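Local coordinates for intracellular protein transport protein USO1 (Saccharomyces cerevisiae S288c, PDB 6LSU) that is required for protein transport from the endoplasmic reticulum to the Golgi complex, working as a homodimeric membrane tether whose armadillo-repeat globular head is the part modelled here, at residues A[368-373]-A[436-441]; A[444-449]-A[498-503]. All coordinates share one frame; numbering follows the deposited sequence.

Contact 1 of 2, residues A[368-373]-A[436-441]; sequences SNEHAQ and MDNFDL
Gln373 sets its CG anti to its own carbonyl carbon (chi1 -65°) and then runs out extended, which carries its amide across to Asn438, whose CG lies anti to the backbone N (chi1 -160°). The two side chains run antiparallel alongside one another, joining the opening residues of armadillo repeats 7 and 8 of the globular head. Both ends of the Gln373 amide find a mate: NE2 gives a hydrogen bond of 2.8 Å to Met436 O, lying in the carbonyl plane on a lone pair, while OE1 receives Asn438 ND2 at 2.7 Å. That second donor stands above the carbonyl plane of Gln373, with the two amide planes turned 37° apart. With both ends held, the amide is probably fixed in this orientation, and since NE2 is also bonded to Ala433 O, it binds the carbonyl oxygens at the end of helix 421-435 and just beyond it.

Both segments pass into helices through an N-cap asparagine. Asn369 OD1 accepts from Ala372 N at 2.8 Å, and Asn438 OD1 accepts weakly from Leu441 N, so Asn438 spends its oxygen on its own helix and its ND2 on Gln373. Toward solvent, Ser368 OG lies 2.6 Å from Asp437 OD2. On the helix side, Leu441 CD2 rests against Gln373 CB at 3.9 Å.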
ATOM      1  N   SER A 368     -14.141  -4.074  10.346  1.00 54.47           N
ATOM      2  CA  SER A 368     -15.170  -3.397  11.200  1.00 58.39           C
ATOM      3  C   SER A 368     -16.598  -3.475  10.632  1.00 57.43           C
ATOM      4  O   SER A 368     -17.349  -2.545  10.836  1.00 62.56           O
ATOM      5  CB  SER A 368     -14.787  -1.966  11.390  1.00 53.32           C
ATOM      6  OG  SER A 368     -14.284  -1.835  12.685  1.00 62.62           O
ATOM      7  N   ASN A 369     -16.926  -4.537   9.908  1.00 58.68           N
ATOM      8  CA  ASN A 369     -18.202  -4.707   9.182  1.00 52.96           C
ATOM      9  C   ASN A 369     -18.649  -6.110   9.559  1.00 54.67           C
ATOM     10  O   ASN A 369     -18.091  -7.037   8.916  1.00 52.87           O
ATOM     11  CB  ASN A 369     -17.945  -4.550   7.690  1.00 55.49           C
ATOM     12  CG  ASN A 369     -19.183  -4.613   6.825  1.00 56.38           C
ATOM     13  OD1 ASN A 369     -20.035  -5.505   6.967  1.00 57.27           O
ATOM     14  ND2 ASN A 369     -19.252  -3.687   5.884  1.00 55.46           N
ATOM     15  N   GLU A 370     -19.486  -6.246  10.615  1.00 51.16           N
ATOM     16  CA  GLU A 370     -20.085  -7.539  11.019  1.00 53.27           C
ATOM     17  C   GLU A 370     -20.366  -8.389   9.762  1.00 52.04           C
ATOM     18  O   GLU A 370     -19.922  -9.527   9.666  1.00 62.26           O
ATOM     19  CB  GLU A 370     -21.394  -7.285  11.772  1.00 60.41           C
ATOM     20  CG  GLU A 370     -21.306  -7.231  13.283  1.00 65.91           C
ATOM     21  CD  GLU A 370     -22.528  -7.841  13.958  1.00 74.41           C
ATOM     22  OE1 GLU A 370     -23.038  -7.256  14.963  1.00 81.80           O
ATOM     23  OE2 GLU A 370     -22.994  -8.889  13.445  1.00 86.86           O
ATOM     24  N   HIS A 371     -21.122  -7.842   8.820  1.00 53.73           N
ATOM     25  CA  HIS A 371     -21.632  -8.585   7.637  1.00 51.09           C
ATOM     26  C   HIS A 371     -20.429  -9.119   6.823  1.00 51.14           C
ATOM     27  O   HIS A 371     -20.427 -10.335   6.424  1.00 51.20           O
ATOM     28  CB  HIS A 371     -22.546  -7.688   6.773  1.00 54.51           C
ATOM     29  CG  HIS A 371     -23.004  -8.440   5.580  1.00 46.99           C
ATOM     30  ND1 HIS A 371     -22.807  -8.030   4.319  1.00 45.02           N
ATOM     31  CD2 HIS A 371     -23.471  -9.685   5.492  1.00 46.75           C
ATOM     32  CE1 HIS A 371     -23.155  -8.982   3.488  1.00 46.01           C
ATOM     33  NE2 HIS A 371     -23.569 -10.000   4.182  1.00 46.60           N
ATOM     34  N   ALA A 372     -19.439  -8.260   6.563  1.00 45.01           N
ATOM     35  CA  ALA A 372     -18.174  -8.669   5.890  1.00 52.20           C
ATOM     36  C   ALA A 372     -17.428  -9.727   6.724  1.00 46.62           C
ATOM     37  O   ALA A 372     -17.135 -10.794   6.179  1.00 51.47           O
ATOM     38  CB  ALA A 372     -17.313  -7.464   5.531  1.00 48.96           C
ATOM     39  N   GLN A 373     -17.259  -9.511   8.006  1.00 42.13           N
ATOM     40  CA  GLN A 373     -16.607 -10.467   8.935  1.00 44.02           C
ATOM     41  C   GLN A 373     -17.376 -11.793   9.047  1.00 54.03           C
ATOM     42  O   GLN A 373     -16.731 -12.905   9.004  1.00 53.54           O
ATOM     43  CB  GLN A 373     -16.470  -9.813  10.303  1.00 40.07           C
ATOM     44  CG  GLN A 373     -15.520  -8.621  10.237  1.00 46.75           C
ATOM     45  CD  GLN A 373     -15.636  -7.712  11.427  1.00 45.31           C
ATOM     46  OE1 GLN A 373     -16.598  -7.767  12.170  1.00 56.12           O
ATOM     47  NE2 GLN A 373     -14.612  -6.914  11.662  1.00 45.51           N
ATOM     48  N   MET A 436     -11.756  -7.112  14.029  1.00 47.97           N
ATOM     49  CA  MET A 436     -11.900  -5.706  14.516  1.00 53.55           C
ATOM     50  C   MET A 436     -13.345  -5.428  14.923  1.00 55.03           C
ATOM     51  O   MET A 436     -14.239  -5.634  14.077  1.00 67.89           O
ATOM     52  CB  MET A 436     -11.496  -4.709  13.432  1.00 56.68           C
ATOM     53  CG  MET A 436     -11.337  -3.347  13.988  1.00 61.43           C
ATOM     54  SD  MET A 436      -9.824  -3.351  14.907  1.00 73.82           S
ATOM     55  CE  MET A 436      -8.676  -3.175  13.524  1.00 68.78           C
ATOM     56  N   ASP A 437     -13.528  -4.971  16.169  1.00 56.99           N
ATOM     57  CA  ASP A 437     -14.810  -4.470  16.760  1.00 55.14           C
ATOM     58  C   ASP A 437     -15.912  -5.520  16.726  1.00 54.45           C
ATOM     59  O   ASP A 437     -17.072  -5.137  16.651  1.00 67.11           O
ATOM     60  CB  ASP A 437     -15.301  -3.241  16.014  1.00 58.99           C
ATOM     61  CG  ASP A 437     -14.369  -2.080  16.216  1.00 66.32           C
ATOM     62  OD1 ASP A 437     -13.957  -1.876  17.387  1.00 69.76           O
ATOM     63  OD2 ASP A 437     -14.072  -1.392  15.209  1.00 68.65           O
ATOM     64  N   ASN A 438     -15.557  -6.796  16.854  1.00 53.32           N
ATOM     65  CA  ASN A 438     -16.496  -7.942  16.831  1.00 46.43           C
ATOM     66  C   ASN A 438     -16.163  -8.882  17.995  1.00 52.35           C
ATOM     67  O   ASN A 438     -15.532  -9.989  17.794  1.00 55.08           O
ATOM     68  CB  ASN A 438     -16.369  -8.595  15.473  1.00 48.95           C
ATOM     69  CG  ASN A 438     -17.546  -9.451  15.108  1.00 55.24           C
ATOM     70  OD1 ASN A 438     -18.208 -10.027  15.996  1.00 59.73           O
ATOM     71  ND2 ASN A 438     -17.781  -9.576  13.797  1.00 57.69           N
ATOM     72  N   PHE A 439     -16.548  -8.474  19.191  1.00 53.68           N
ATOM     73  CA  PHE A 439     -16.369  -9.265  20.435  1.00 59.76           C
ATOM     74  C   PHE A 439     -16.837 -10.718  20.288  1.00 57.17           C
ATOM     75  O   PHE A 439     -16.132 -11.620  20.726  1.00 66.38           O
ATOM     76  CB  PHE A 439     -17.076  -8.628  21.625  1.00 58.53           C
ATOM     77  CG  PHE A 439     -17.028  -9.549  22.822  1.00 77.29           C
ATOM     78  CD1 PHE A 439     -15.877  -9.665  23.599  1.00 74.53           C
ATOM     79  CD2 PHE A 439     -18.121 -10.352  23.141  1.00 80.13           C
ATOM     80  CE1 PHE A 439     -15.842 -10.538  24.675  1.00 79.32           C
ATOM     81  CE2 PHE A 439     -18.073 -11.235  24.208  1.00 74.42           C
ATOM     82  CZ  PHE A 439     -16.934 -11.333  24.967  1.00 77.37           C
ATOM     83  N   ASP A 440     -18.000 -10.960  19.718  1.00 63.55           N
ATOM     84  CA  ASP A 440     -18.548 -12.344  19.610  1.00 63.42           C
ATOM     85  C   ASP A 440     -17.571 -13.173  18.781  1.00 63.08           C
ATOM     86  O   ASP A 440     -17.256 -14.353  19.126  1.00 61.93           O
ATOM     87  CB  ASP A 440     -19.966 -12.343  19.027  1.00 70.74           C
ATOM     88  CG  ASP A 440     -20.966 -11.459  19.793  1.00 79.23           C
ATOM     89  OD1 ASP A 440     -20.801 -11.313  21.036  1.00 71.59           O
ATOM     90  OD2 ASP A 440     -21.916 -10.909  19.124  1.00 82.94           O
ATOM     91  N   LEU A 441     -17.047 -12.602  17.706  1.00 64.57           N
ATOM     92  CA  LEU A 441     -16.214 -13.409  16.781  1.00 64.87           C
ATOM     93  C   LEU A 441     -14.837 -13.652  17.432  1.00 60.15           C
ATOM     94  O   LEU A 441     -14.172 -14.686  17.189  1.00 57.59           O
ATOM     95  CB  LEU A 441     -16.103 -12.622  15.480  1.00 71.47           C
ATOM     96  CG  LEU A 441     -15.826 -13.460  14.239  1.00 75.52           C
ATOM     97  CD1 LEU A 441     -16.821 -14.602  14.104  1.00 73.13           C
ATOM     98  CD2 LEU A 441     -15.898 -12.562  13.023  1.00 79.01           C
TER

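Contact 2 of 2, residues A[444-449]-A[498-503]; sequences DFLLKQ and NLFEVL
Asn498 ND2 reaches Gln449 O in the shortest bond of the contact, 2.7 Å and nearly straight. The donor lies in the carbonyl plane on a lone pair, and the acceptor oxygen falls almost exactly in the Asn498 amide plane. The side chains of Gln449 and Asn498 lie alongside each other, head to tail, with their amide planes only 19° apart. Gln449 bends at chi2 (-85°), which turns its amide back to the start of helix 499-504: OE1 takes Leu499 N at 2.9 Å, while NE2 bonds to Ala497 O. One glutamine thus meets both an N-H and a carbonyl of the chain entering that helix.

Asn498 is the N-cap of helix 499-504, its OD1 accepting from Glu501 N at 3.1 Å and more weakly from Phe500 N. Within armadillo repeat 8 this ties helix 439-459 to the short helix that follows the disordered charged loop, their local axes 65° apart. An alanine in place of Asn498 would probably leave Gln449 O without this donor, and Glu501 N and Phe500 N without the oxygen that caps them.

Apolar side chains pack beside the amides. Leu499 CD1 meets the Phe445 ring at its edge, 3.6 Å from CE2, and Gln449 CG lies over one face of that ring, toward its rim. Phe500 turns a ring edge to Gln449 CB, 3.7 Å from CD2, and its CE2 touches Leu446 CD2 at 4.3 Å. Beyond these segments, Phe524 of helix 514-528 meets Phe500 edge-to-face.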
ATOM      1  N   ASP A 444     -15.610 -16.442  20.112  1.00 56.76           N
ATOM      2  CA  ASP A 444     -15.881 -17.780  19.542  1.00 63.31           C
ATOM      3  C   ASP A 444     -14.550 -18.358  19.052  1.00 60.98           C
ATOM      4  O   ASP A 444     -14.327 -19.604  19.133  1.00 51.83           O
ATOM      5  CB  ASP A 444     -16.956 -17.722  18.438  1.00 77.20           C
ATOM      6  CG  ASP A 444     -18.397 -17.558  18.930  1.00 89.76           C
ATOM      7  OD1 ASP A 444     -18.611 -17.128  20.116  1.00 94.24           O
ATOM      8  OD2 ASP A 444     -19.319 -17.824  18.121  1.00 93.79           O
ATOM      9  N   PHE A 445     -13.718 -17.496  18.467  1.00 62.23           N
ATOM     10  CA  PHE A 445     -12.401 -17.910  17.912  1.00 59.47           C
ATOM     11  C   PHE A 445     -11.545 -18.506  19.040  1.00 60.19           C
ATOM     12  O   PHE A 445     -11.035 -19.649  18.842  1.00 57.90           O
ATOM     13  CB  PHE A 445     -11.673 -16.726  17.281  1.00 59.96           C
ATOM     14  CG  PHE A 445     -10.266 -17.037  16.857  1.00 54.37           C
ATOM     15  CD1 PHE A 445     -10.029 -17.912  15.811  1.00 54.80           C
ATOM     16  CD2 PHE A 445      -9.181 -16.465  17.518  1.00 54.13           C
ATOM     17  CE1 PHE A 445      -8.740 -18.184  15.389  1.00 54.98           C
ATOM     18  CE2 PHE A 445      -7.893 -16.750  17.104  1.00 55.25           C
ATOM     19  CZ  PHE A 445      -7.676 -17.634  16.061  1.00 54.83           C
ATOM     20  N   LEU A 446     -11.375 -17.767  20.147  1.00 52.75           N
ATOM     21  CA  LEU A 446     -10.520 -18.201  21.269  1.00 60.40           C
ATOM     22  C   LEU A 446     -11.055 -19.534  21.811  1.00 67.39           C
ATOM     23  O   LEU A 446     -10.228 -20.498  21.905  1.00 65.02           O
ATOM     24  CB  LEU A 446     -10.501 -17.127  22.356  1.00 62.79           C
ATOM     25  CG  LEU A 446      -9.561 -15.954  22.109  1.00 63.86           C
ATOM     26  CD1 LEU A 446      -9.431 -15.128  23.366  1.00 66.95           C
ATOM     27  CD2 LEU A 446      -8.177 -16.426  21.694  1.00 71.70           C
ATOM     28  N   LEU A 447     -12.360 -19.588  22.124  1.00 61.97           N
ATOM     29  CA  LEU A 447     -13.046 -20.814  22.619  1.00 66.93           C
ATOM     30  C   LEU A 447     -12.821 -21.993  21.674  1.00 57.72           C
ATOM     31  O   LEU A 447     -12.658 -23.063  22.167  1.00 69.27           O
ATOM     32  CB  LEU A 447     -14.556 -20.571  22.775  1.00 65.57           C
ATOM     33  CG  LEU A 447     -14.938 -19.701  23.968  1.00 71.97           C
ATOM     34  CD1 LEU A 447     -16.455 -19.565  24.077  1.00 72.03           C
ATOM     35  CD2 LEU A 447     -14.329 -20.222  25.266  1.00 59.33           C
ATOM     36  N   LYS A 448     -12.873 -21.790  20.365  1.00 65.35           N
ATOM     37  CA  LYS A 448     -12.611 -22.866  19.377  1.00 72.83           C
ATOM     38  C   LYS A 448     -11.121 -23.234  19.502  1.00 74.56           C
ATOM     39  O   LYS A 448     -10.810 -24.416  19.536  1.00 71.89           O
ATOM     40  CB  LYS A 448     -13.034 -22.414  17.973  1.00 79.52           C
ATOM     41  CG  LYS A 448     -12.979 -23.478  16.877  1.00 88.56           C
ATOM     42  CD  LYS A 448     -12.410 -22.978  15.537  1.00101.04           C
ATOM     43  CE  LYS A 448     -10.901 -23.163  15.378  1.00108.21           C
ATOM     44  NZ  LYS A 448     -10.237 -22.029  14.668  1.00106.45           N
ATOM     45  N   GLN A 449     -10.239 -22.233  19.613  1.00 75.02           N
ATOM     46  CA  GLN A 449      -8.763 -22.418  19.642  1.00 71.60           C
ATOM     47  C   GLN A 449      -8.349 -23.215  20.882  1.00 69.67           C
ATOM     48  O   GLN A 449      -7.436 -24.055  20.724  1.00 62.82           O
ATOM     49  CB  GLN A 449      -8.005 -21.087  19.640  1.00 68.96           C
ATOM     50  CG  GLN A 449      -7.983 -20.409  18.294  1.00 65.00           C
ATOM     51  CD  GLN A 449      -6.864 -20.914  17.430  1.00 65.57           C
ATOM     52  OE1 GLN A 449      -5.677 -20.776  17.757  1.00 65.58           O
ATOM     53  NE2 GLN A 449      -7.236 -21.442  16.279  1.00 59.09           N
ATOM     54  N   ASN A 498      -2.983 -23.262  15.286  1.00 57.61           N
ATOM     55  CA  ASN A 498      -3.363 -23.035  16.702  1.00 56.81           C
ATOM     56  C   ASN A 498      -2.339 -22.150  17.407  1.00 54.48           C
ATOM     57  O   ASN A 498      -1.157 -22.451  17.398  1.00 57.54           O
ATOM     58  CB  ASN A 498      -3.618 -24.338  17.471  1.00 56.73           C
ATOM     59  CG  ASN A 498      -4.379 -24.059  18.753  1.00 56.41           C
ATOM     60  OD1 ASN A 498      -3.862 -23.429  19.676  1.00 61.33           O
ATOM     61  ND2 ASN A 498      -5.657 -24.406  18.788  1.00 51.67           N
ATOM     62  N   LEU A 499      -2.829 -21.057  17.966  1.00 57.92           N
ATOM     63  CA  LEU A 499      -2.000 -19.978  18.546  1.00 61.04           C
ATOM     64  C   LEU A 499      -1.548 -20.435  19.927  1.00 60.40           C
ATOM     65  O   LEU A 499      -0.485 -19.985  20.353  1.00 56.96           O
ATOM     66  CB  LEU A 499      -2.819 -18.683  18.639  1.00 58.45           C
ATOM     67  CG  LEU A 499      -3.165 -18.010  17.316  1.00 61.98           C
ATOM     68  CD1 LEU A 499      -4.294 -16.989  17.476  1.00 65.18           C
ATOM     69  CD2 LEU A 499      -1.954 -17.347  16.724  1.00 61.29           C
ATOM     70  N   PHE A 500      -2.381 -21.233  20.607  1.00 62.69           N
ATOM     71  CA  PHE A 500      -2.107 -21.779  21.959  1.00 63.94           C
ATOM     72  C   PHE A 500      -0.978 -22.805  21.863  1.00 70.29           C
ATOM     73  O   PHE A 500      -0.078 -22.827  22.713  1.00 71.07           O
ATOM     74  CB  PHE A 500      -3.375 -22.354  22.548  1.00 60.15           C
ATOM     75  CG  PHE A 500      -4.311 -21.295  23.053  1.00 62.06           C
ATOM     76  CD1 PHE A 500      -3.966 -20.518  24.143  1.00 61.42           C
ATOM     77  CD2 PHE A 500      -5.539 -21.092  22.459  1.00 60.75           C
ATOM     78  CE1 PHE A 500      -4.845 -19.559  24.624  1.00 65.34           C
ATOM     79  CE2 PHE A 500      -6.382 -20.098  22.915  1.00 62.03           C
ATOM     80  CZ  PHE A 500      -6.052 -19.351  24.010  1.00 59.01           C
ATOM     81  N   GLU A 501      -0.998 -23.592  20.795  1.00 63.46           N
ATOM     82  CA  GLU A 501       0.105 -24.507  20.489  1.00 73.97           C
ATOM     83  C   GLU A 501       1.411 -23.713  20.558  1.00 74.56           C
ATOM     84  O   GLU A 501       2.312 -24.186  21.209  1.00 81.06           O
ATOM     85  CB  GLU A 501      -0.111 -25.163  19.130  1.00 85.01           C
ATOM     86  CG  GLU A 501       0.321 -26.617  19.102  1.00100.24           C
ATOM     87  CD  GLU A 501      -0.248 -27.419  17.940  1.00112.46           C
ATOM     88  OE1 GLU A 501      -0.396 -28.656  18.098  1.00126.40           O
ATOM     89  OE2 GLU A 501      -0.549 -26.811  16.885  1.00125.42           O
ATOM     90  N   VAL A 502       1.506 -22.541  19.920  1.00 69.01           N
ATOM     91  CA  VAL A 502       2.778 -21.770  19.886  1.00 64.37           C
ATOM     92  C   VAL A 502       3.005 -21.136  21.265  1.00 62.58           C
ATOM     93  O   VAL A 502       4.074 -21.298  21.880  1.00 69.64           O
ATOM     94  CB  VAL A 502       2.761 -20.716  18.773  1.00 60.75           C
ATOM     95  CG1 VAL A 502       3.912 -19.728  18.914  1.00 56.33           C
ATOM     96  CG2 VAL A 502       2.770 -21.380  17.406  1.00 61.69           C
ATOM     97  N   LEU A 503       2.004 -20.460  21.773  1.00 59.22           N
ATOM     98  CA  LEU A 503       2.172 -19.640  23.003  1.00 58.80           C
ATOM     99  C   LEU A 503       2.546 -20.506  24.231  1.00 64.81           C
ATOM    100  O   LEU A 503       3.213 -19.956  25.143  1.00 68.71           O
ATOM    101  CB  LEU A 503       0.870 -18.911  23.280  1.00 51.45           C
ATOM    102  CG  LEU A 503       0.919 -17.999  24.488  1.00 52.02           C
ATOM    103  CD1 LEU A 503       1.716 -16.785  24.148  1.00 57.67           C
ATOM    104  CD2 LEU A 503      -0.453 -17.585  24.975  1.00 53.40           C
TER

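How the contacts relate
Helix 439-459 serves both contacts: its capped start faces the start of repeat 7 in contact 1, and its next turns pack within repeat 8 in contact 2. The centres lie 18 Å apart, and the two follow one another along the chain without overlapping. Contact 1 is only partly buried, a joint between repeats where a buried glutamine and asparagine lie next to an exposed serine and aspartate. Contact 2 is wholly buried, and there phenylalanine and leucine side chains pack beside the amides. In each, a glutamine on one helix works with an N-cap asparagine on the other segment, but the two amides bond directly to each other only in contact 1.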